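Local coordinates for oxysterol-binding protein homolog 3 (Saccharomyces cerevisiae, PDB 4IC4), which carries lipids between membranes in the hydrophobic pocket of its OSBP-related domain, the part present here, which binds phosphatidylinositol 4-phosphate, at residues Lys118-Leu123 with Glu340-Leu345; Val144-Pro149 with Glu351-Gly356. One frame throughout, in Å; residues are numbered along the deposited sequence.

How the contacts relate
Both contacts hang on one long helix, 335-354, which reaches back across more than 200 residues to segments that contribute residues to the phosphoinositide site. Contact 1 uses the middle of the helix and is largely buried: leucine meets leucine, and a lysine stem lies beside a phenylalanine ring. Contact 2, about 14 Å away centre to centre, lies at the surface where the helix ends; there an arginine reaches a histidine, another arginine and a shared water. The chemistry thus passes from mainly apolar in contact 1 to mainly polar and charged in contact 2. Lys118 in the first, and His146 and Arg147 in the second, are among the residues that bind phosphatidylinositol 4-phosphate.

Contact 1 of 2, residues Lys118-Leu123 with Glu340-Leu345; sequences KPFNPL and EWKLKL
Leu123 and Leu345 meet chiefly through one methyl of each, their side chains crossing at about a right angle. Leu123 CD1 lies 3.8 Å from Leu345 CD2 and 4.0 Å from Leu345 CG, while the other methyl of Leu123, CD2, comes within 4.1 Å of Leu345 O. Leu123 CG stands beside the backbone N and anti to the carbonyl carbon (chi1 -59°), which swings CG, and the methyls it bears, to the helix side. The second meeting lies about one helical turn earlier. Lys342 reaches out from the helix fully extended and passes the Phe120 ring obliquely, Lys342 CD being 4.3 Å from Phe120 CE1. Its ammonium group is farther off, with NZ 5.7 Å from the ring centroid, at most a weak cation-pi attraction. What fixes this end is polar: Lys342 NZ donates to Met61 O and Asn66 OD1. NZ of Lys118, a residue that binds phosphatidylinositol 4-phosphate, lies 4.7 Å from Lys342 NZ, so two lysine ends gather at a site made for a phosphorylated headgroup; the positive potential there would probably help to attract it. Phe120 also packs on Ile327 of helix 325-331, and Leu123 rests on Trp397. The contact joins the short strand 118-120 and the loop after it to helix 335-354, beside the phosphoinositide site of the OSBP-related domain, close to Met61 and Gln349.

Contact 2 of 2, residues Val144-Pro149 with Glu351-Gly356; sequences VSHRPP and ERRNKG
The phosphatidylinositol 4-phosphate site of the OSBP-related domain includes His146 and Arg147, and Arg353 reaches both from the last turn of its helix. The Arg353 chain is extended from CG to NE, with CG anti to the backbone N (chi1 -161°), which carries the guanidinium across to the loop. One face of that group receives His146 ND1, 3.6 Å above the plane and over its centre. The imidazole is turned steeply, 75° between the two planes, and meets Arg353 with its edge, so the pair is no parallel stack. His146 CB also touches Arg353 NH1 at 3.6 Å. Arg353 NH2 lies 3.5 Å from both CB and CG of Arg147; the two arginine side chains cross at about a right angle, their guanidinium planes 23° apart. A water at the guanidinium edge, in its plane, accepts from Arg353 NH2 and from His146 N, each at 3.2 Å, and thereby ties the helix to the loop backbone. Asp358 forms a salt bridge with Arg353 NH1 and probably offsets part of its charge. Within the loop, Ser145 OG donates to Pro148 O at 2.8 Å, spanning the cis peptide before Pro148. The loop links antiparallel strands 137-145 and 150-157, with a classic beta bulge where Val144 and Ser145 face Val150; helix 335-354, across the contact from the loop, ends in a Schellman motif at Gly356.

Contact 1 of 2, residues Lys118-Leu123 with Glu340-Leu345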
loop_
_atom_site.group_PDB
_atom_site.type_symbol
_atom_site.label_atom_id
_atom_site.label_comp_id
_atom_site.label_asym_id
_atom_site.label_seq_id
_atom_site.Cartn_x
_atom_site.Cartn_y
_atom_site.Cartn_z
ATOM N N LYS A 118 -10.933 2.318 -6.667
ATOM C CA LYS A 118 -9.472 2.353 -6.665
ATOM C C LYS A 118 -8.966 3.698 -6.140
ATOM O O LYS A 118 -9.679 4.695 -6.177
ATOM C CB LYS A 118 -8.937 2.145 -8.084
ATOM C CG LYS A 118 -9.192 3.316 -9.021
ATOM C CD LYS A 118 -8.654 3.041 -10.417
ATOM C CE LYS A 118 -8.875 4.233 -11.335
ATOM N NZ LYS A 118 -8.186 5.454 -10.824
ATOM N N PRO A 119 -7.726 3.736 -5.632
ATOM C CA PRO A 119 -7.192 5.003 -5.121
ATOM C C PRO A 119 -6.908 5.987 -6.251
ATOM O O PRO A 119 -6.824 5.602 -7.416
ATOM C CB PRO A 119 -5.896 4.582 -4.425
ATOM C CG PRO A 119 -6.147 3.149 -4.047
ATOM C CD PRO A 119 -6.853 2.608 -5.268
ATOM N N PHE A 120 -6.778 7.261 -5.898
ATOM C CA PHE A 120 -6.444 8.291 -6.877
ATOM C C PHE A 120 -5.006 8.066 -7.330
ATOM O O PHE A 120 -4.147 7.681 -6.526
ATOM C CB PHE A 120 -6.493 9.680 -6.247
ATOM C CG PHE A 120 -7.873 10.243 -6.084
ATOM C CD1 PHE A 120 -8.276 11.338 -6.844
ATOM C CD2 PHE A 120 -8.743 9.731 -5.132
ATOM C CE1 PHE A 120 -9.526 11.917 -6.653
ATOM C CE2 PHE A 120 -9.995 10.303 -4.932
ATOM C CZ PHE A 120 -10.386 11.403 -5.694
ATOM N N ASN A 121 -4.736 8.306 -8.609
ATOM C CA ASN A 121 -3.377 8.182 -9.119
ATOM C C ASN A 121 -2.605 9.398 -8.613
ATOM O O ASN A 121 -3.015 10.536 -8.826
ATOM C CB ASN A 121 -3.362 8.195 -10.650
ATOM C CG ASN A 121 -4.018 6.974 -11.247
ATOM O OD1 ASN A 121 -3.644 5.846 -10.941
ATOM N ND2 ASN A 121 -5.000 7.195 -12.115
ATOM N N PRO A 122 -1.483 9.175 -7.919
ATOM C CA PRO A 122 -0.731 10.332 -7.432
ATOM C C PRO A 122 -0.132 11.104 -8.603
ATOM O O PRO A 122 0.006 10.577 -9.706
ATOM C CB PRO A 122 0.361 9.702 -6.570
ATOM C CG PRO A 122 -0.218 8.378 -6.166
ATOM C CD PRO A 122 -0.906 7.917 -7.422
ATOM N N LEU A 123 0.215 12.357 -8.356
ATOM C CA LEU A 123 0.844 13.172 -9.378
ATOM C C LEU A 123 2.344 12.919 -9.267
ATOM O O LEU A 123 2.833 12.518 -8.213
ATOM C CB LEU A 123 0.574 14.653 -9.114
ATOM C CG LEU A 123 -0.898 15.058 -9.081
ATOM C CD1 LEU A 123 -1.012 16.515 -8.651
ATOM C CD2 LEU A 123 -1.523 14.841 -10.456
ATOM N N GLU A 340 -14.149 18.198 -10.801
ATOM C CA GLU A 340 -13.531 19.361 -11.421
ATOM C C GLU A 340 -12.060 19.460 -11.026
ATOM O O GLU A 340 -11.199 19.743 -11.860
ATOM C CB GLU A 340 -14.268 20.636 -11.007
ATOM C CG GLU A 340 -13.986 21.824 -11.909
ATOM C CD GLU A 340 -14.835 23.035 -11.566
ATOM O OE1 GLU A 340 -16.071 22.884 -11.456
ATOM O OE2 GLU A 340 -14.268 24.138 -11.414
ATOM N N TRP A 341 -11.774 19.220 -9.750
ATOM C CA TRP A 341 -10.401 19.281 -9.269
ATOM C C TRP A 341 -9.542 18.156 -9.844
ATOM O O TRP A 341 -8.381 18.375 -10.180
ATOM C CB TRP A 341 -10.361 19.227 -7.740
ATOM C CG TRP A 341 -10.461 20.572 -7.084
ATOM C CD1 TRP A 341 -11.468 21.021 -6.275
ATOM C CD2 TRP A 341 -9.501 21.630 -7.157
ATOM N NE1 TRP A 341 -11.188 22.296 -5.837
ATOM C CE2 TRP A 341 -9.987 22.693 -6.363
ATOM C CE3 TRP A 341 -8.273 21.783 -7.814
ATOM C CZ2 TRP A 341 -9.288 23.893 -6.209
ATOM C CZ3 TRP A 341 -7.577 22.978 -7.661
ATOM C CH2 TRP A 341 -8.088 24.016 -6.864
ATOM N N LYS A 342 -10.106 16.952 -9.947
ATOM C CA LYS A 342 -9.354 15.829 -10.497
ATOM C C LYS A 342 -8.895 16.186 -11.908
ATOM O O LYS A 342 -7.721 16.042 -12.251
ATOM C CB LYS A 342 -10.221 14.565 -10.519
ATOM C CG LYS A 342 -9.484 13.324 -11.008
ATOM C CD LYS A 342 -10.331 12.069 -10.861
ATOM C CE LYS A 342 -9.593 10.854 -11.404
ATOM N NZ LYS A 342 -10.404 9.610 -11.283
ATOM N N LEU A 343 -9.825 16.673 -12.722
ATOM C CA LEU A 343 -9.502 17.064 -14.090
ATOM C C LEU A 343 -8.464 18.183 -14.114
ATOM O O LEU A 343 -7.557 18.182 -14.945
ATOM C CB LEU A 343 -10.769 17.515 -14.816
ATOM C CG LEU A 343 -11.838 16.435 -14.998
ATOM C CD1 LEU A 343 -13.093 17.047 -15.598
ATOM C CD2 LEU A 343 -11.300 15.324 -15.891
ATOM N N LYS A 344 -8.599 19.135 -13.197
ATOM C CA LYS A 344 -7.671 20.256 -13.123
ATOM C C LYS A 344 -6.246 19.812 -12.795
ATOM O O LYS A 344 -5.296 20.238 -13.445
ATOM C CB LYS A 344 -8.151 21.271 -12.083
ATOM C CG LYS A 344 -7.161 22.400 -11.797
ATOM C CD LYS A 344 -6.798 23.183 -13.055
ATOM C CE LYS A 344 -7.982 23.967 -13.594
ATOM N NZ LYS A 344 -7.601 24.764 -14.795
ATOM N N LEU A 345 -6.095 18.959 -11.787
ATOM C CA LEU A 345 -4.766 18.485 -11.417
ATOM C C LEU A 345 -4.115 17.713 -12.562
ATOM O O LEU A 345 -2.922 17.863 -12.822
ATOM C CB LEU A 345 -4.837 17.599 -10.171
ATOM C CG LEU A 345 -4.615 18.270 -8.813
ATOM C CD1 LEU A 345 -5.667 19.338 -8.570
ATOM C CD2 LEU A 345 -4.651 17.206 -7.722
#

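Contact 2 of 2, residues Val144-Pro149 with Glu351-Gly356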
loop_
_atom_site.group_PDB
_atom_site.type_symbol
_atom_site.label_atom_id
_atom_site.label_comp_id
_atom_site.label_asym_id
_atom_site.label_seq_id
_atom_site.Cartn_x
_atom_site.Cartn_y
_atom_site.Cartn_z
ATOM N N VAL A 144 8.009 8.788 -8.052
ATOM C CA VAL A 144 9.245 9.183 -8.725
ATOM C C VAL A 144 9.256 9.097 -10.251
ATOM O O VAL A 144 10.179 9.601 -10.898
ATOM C CB VAL A 144 10.443 8.378 -8.162
ATOM C CG1 VAL A 144 10.584 8.644 -6.664
ATOM C CG2 VAL A 144 10.244 6.886 -8.411
ATOM N N SER A 145 8.236 8.463 -10.818
ATOM C CA SER A 145 8.101 8.342 -12.270
ATOM C C SER A 145 6.615 8.289 -12.623
ATOM O O SER A 145 5.822 7.716 -11.876
ATOM C CB SER A 145 8.789 7.078 -12.769
ATOM O OG SER A 145 8.600 6.937 -14.166
ATOM N N HIS A 146 6.236 8.885 -13.754
ATOM C CA HIS A 146 4.832 8.899 -14.167
ATOM C C HIS A 146 4.515 7.857 -15.236
ATOM O O HIS A 146 3.457 7.233 -15.206
ATOM C CB HIS A 146 4.434 10.282 -14.694
ATOM C CG HIS A 146 2.972 10.409 -14.997
ATOM N ND1 HIS A 146 2.496 10.869 -16.206
ATOM C CD2 HIS A 146 1.880 10.134 -14.244
ATOM C CE1 HIS A 146 1.174 10.870 -16.185
ATOM N NE2 HIS A 146 0.776 10.428 -15.006
ATOM N N ARG A 147 5.428 7.689 -16.187
ATOM C CA ARG A 147 5.253 6.725 -17.269
ATOM C C ARG A 147 6.533 5.907 -17.420
ATOM O O ARG A 147 7.510 6.369 -18.010
ATOM C CB ARG A 147 4.948 7.448 -18.588
ATOM C CG ARG A 147 3.605 8.173 -18.626
ATOM C CD ARG A 147 2.452 7.202 -18.830
ATOM N NE ARG A 147 2.461 6.611 -20.167
ATOM C CZ ARG A 147 2.087 7.246 -21.275
ATOM N NH1 ARG A 147 1.664 8.501 -21.216
ATOM N NH2 ARG A 147 2.144 6.626 -22.447
ATOM N N PRO A 148 6.553 4.686 -16.862
ATOM C CA PRO A 148 5.460 4.054 -16.116
ATOM C C PRO A 148 5.434 4.575 -14.681
ATOM O O PRO A 148 6.409 5.155 -14.212
ATOM C CB PRO A 148 5.824 2.580 -16.180
ATOM C CG PRO A 148 7.309 2.629 -16.056
ATOM C CD PRO A 148 7.690 3.757 -16.996
ATOM N N PRO A 149 4.319 4.372 -13.967
ATOM C CA PRO A 149 4.255 4.853 -12.585
ATOM C C PRO A 149 5.206 4.091 -11.673
ATOM O O PRO A 149 5.235 2.860 -11.679
ATOM C CB PRO A 149 2.799 4.622 -12.209
ATOM C CG PRO A 149 2.461 3.381 -12.984
ATOM C CD PRO A 149 3.070 3.684 -14.340
ATOM N N GLU A 351 0.225 19.817 -18.789
ATOM C CA GLU A 351 0.806 21.054 -19.308
ATOM C C GLU A 351 2.282 21.133 -18.938
ATOM O O GLU A 351 3.116 21.500 -19.762
ATOM C CB GLU A 351 0.071 22.277 -18.747
ATOM C CG GLU A 351 -1.357 22.433 -19.239
ATOM C CD GLU A 351 -1.437 22.769 -20.717
ATOM O OE1 GLU A 351 -2.564 22.844 -21.250
ATOM O OE2 GLU A 351 -0.375 22.963 -21.345
ATOM N N ARG A 352 2.607 20.799 -17.692
ATOM C CA ARG A 352 3.997 20.824 -17.253
ATOM C C ARG A 352 4.818 19.832 -18.064
ATOM O O ARG A 352 5.927 20.133 -18.506
ATOM C CB ARG A 352 4.108 20.454 -15.770
ATOM C CG ARG A 352 3.595 21.508 -14.807
ATOM C CD ARG A 352 4.099 21.232 -13.390
ATOM N NE ARG A 352 3.504 20.037 -12.798
ATOM C CZ ARG A 352 2.332 20.021 -12.172
ATOM N NH1 ARG A 352 1.629 21.142 -12.058
ATOM N NH2 ARG A 352 1.864 18.896 -11.653
ATOM N N ARG A 353 4.253 18.647 -18.255
ATOM C CA ARG A 353 4.916 17.578 -18.990
ATOM C C ARG A 353 5.202 17.961 -20.438
ATOM O O ARG A 353 6.334 17.845 -20.903
ATOM C CB ARG A 353 4.045 16.320 -18.946
ATOM C CG ARG A 353 4.763 15.017 -19.258
ATOM C CD ARG A 353 3.824 13.841 -19.023
ATOM N NE ARG A 353 4.477 12.546 -19.187
ATOM C CZ ARG A 353 5.317 12.010 -18.308
ATOM N NH1 ARG A 353 5.619 12.656 -17.188
ATOM N NH2 ARG A 353 5.855 10.823 -18.548
ATOM N N ASN A 354 4.179 18.424 -21.150
ATOM C CA ASN A 354 4.364 18.789 -22.550
ATOM C C ASN A 354 5.364 19.923 -22.753
ATOM O O ASN A 354 5.999 20.010 -23.802
ATOM C CB ASN A 354 3.024 19.147 -23.195
ATOM C CG ASN A 354 2.086 17.956 -23.290
ATOM O OD1 ASN A 354 2.519 16.804 -23.220
ATOM N ND2 ASN A 354 0.802 18.227 -23.462
ATOM N N LYS A 355 5.510 20.786 -21.753
ATOM C CA LYS A 355 6.459 21.895 -21.851
ATOM C C LYS A 355 7.872 21.413 -21.533
ATOM O O LYS A 355 8.843 22.154 -21.698
ATOM C CB LYS A 355 6.087 23.012 -20.873
ATOM C CG LYS A 355 4.800 23.746 -21.198
ATOM C CD LYS A 355 4.484 24.788 -20.133
ATOM C CE LYS A 355 3.170 25.495 -20.416
ATOM N NZ LYS A 355 2.827 26.479 -19.349
ATOM N N GLY A 356 7.982 20.167 -21.081
ATOM C CA GLY A 356 9.275 19.617 -20.722
ATOM C C GLY A 356 9.670 20.124 -19.347
ATOM O O GLY A 356 10.843 20.100 -18.974
HETATM O O HOH W 1 7.788 10.483 -16.036
#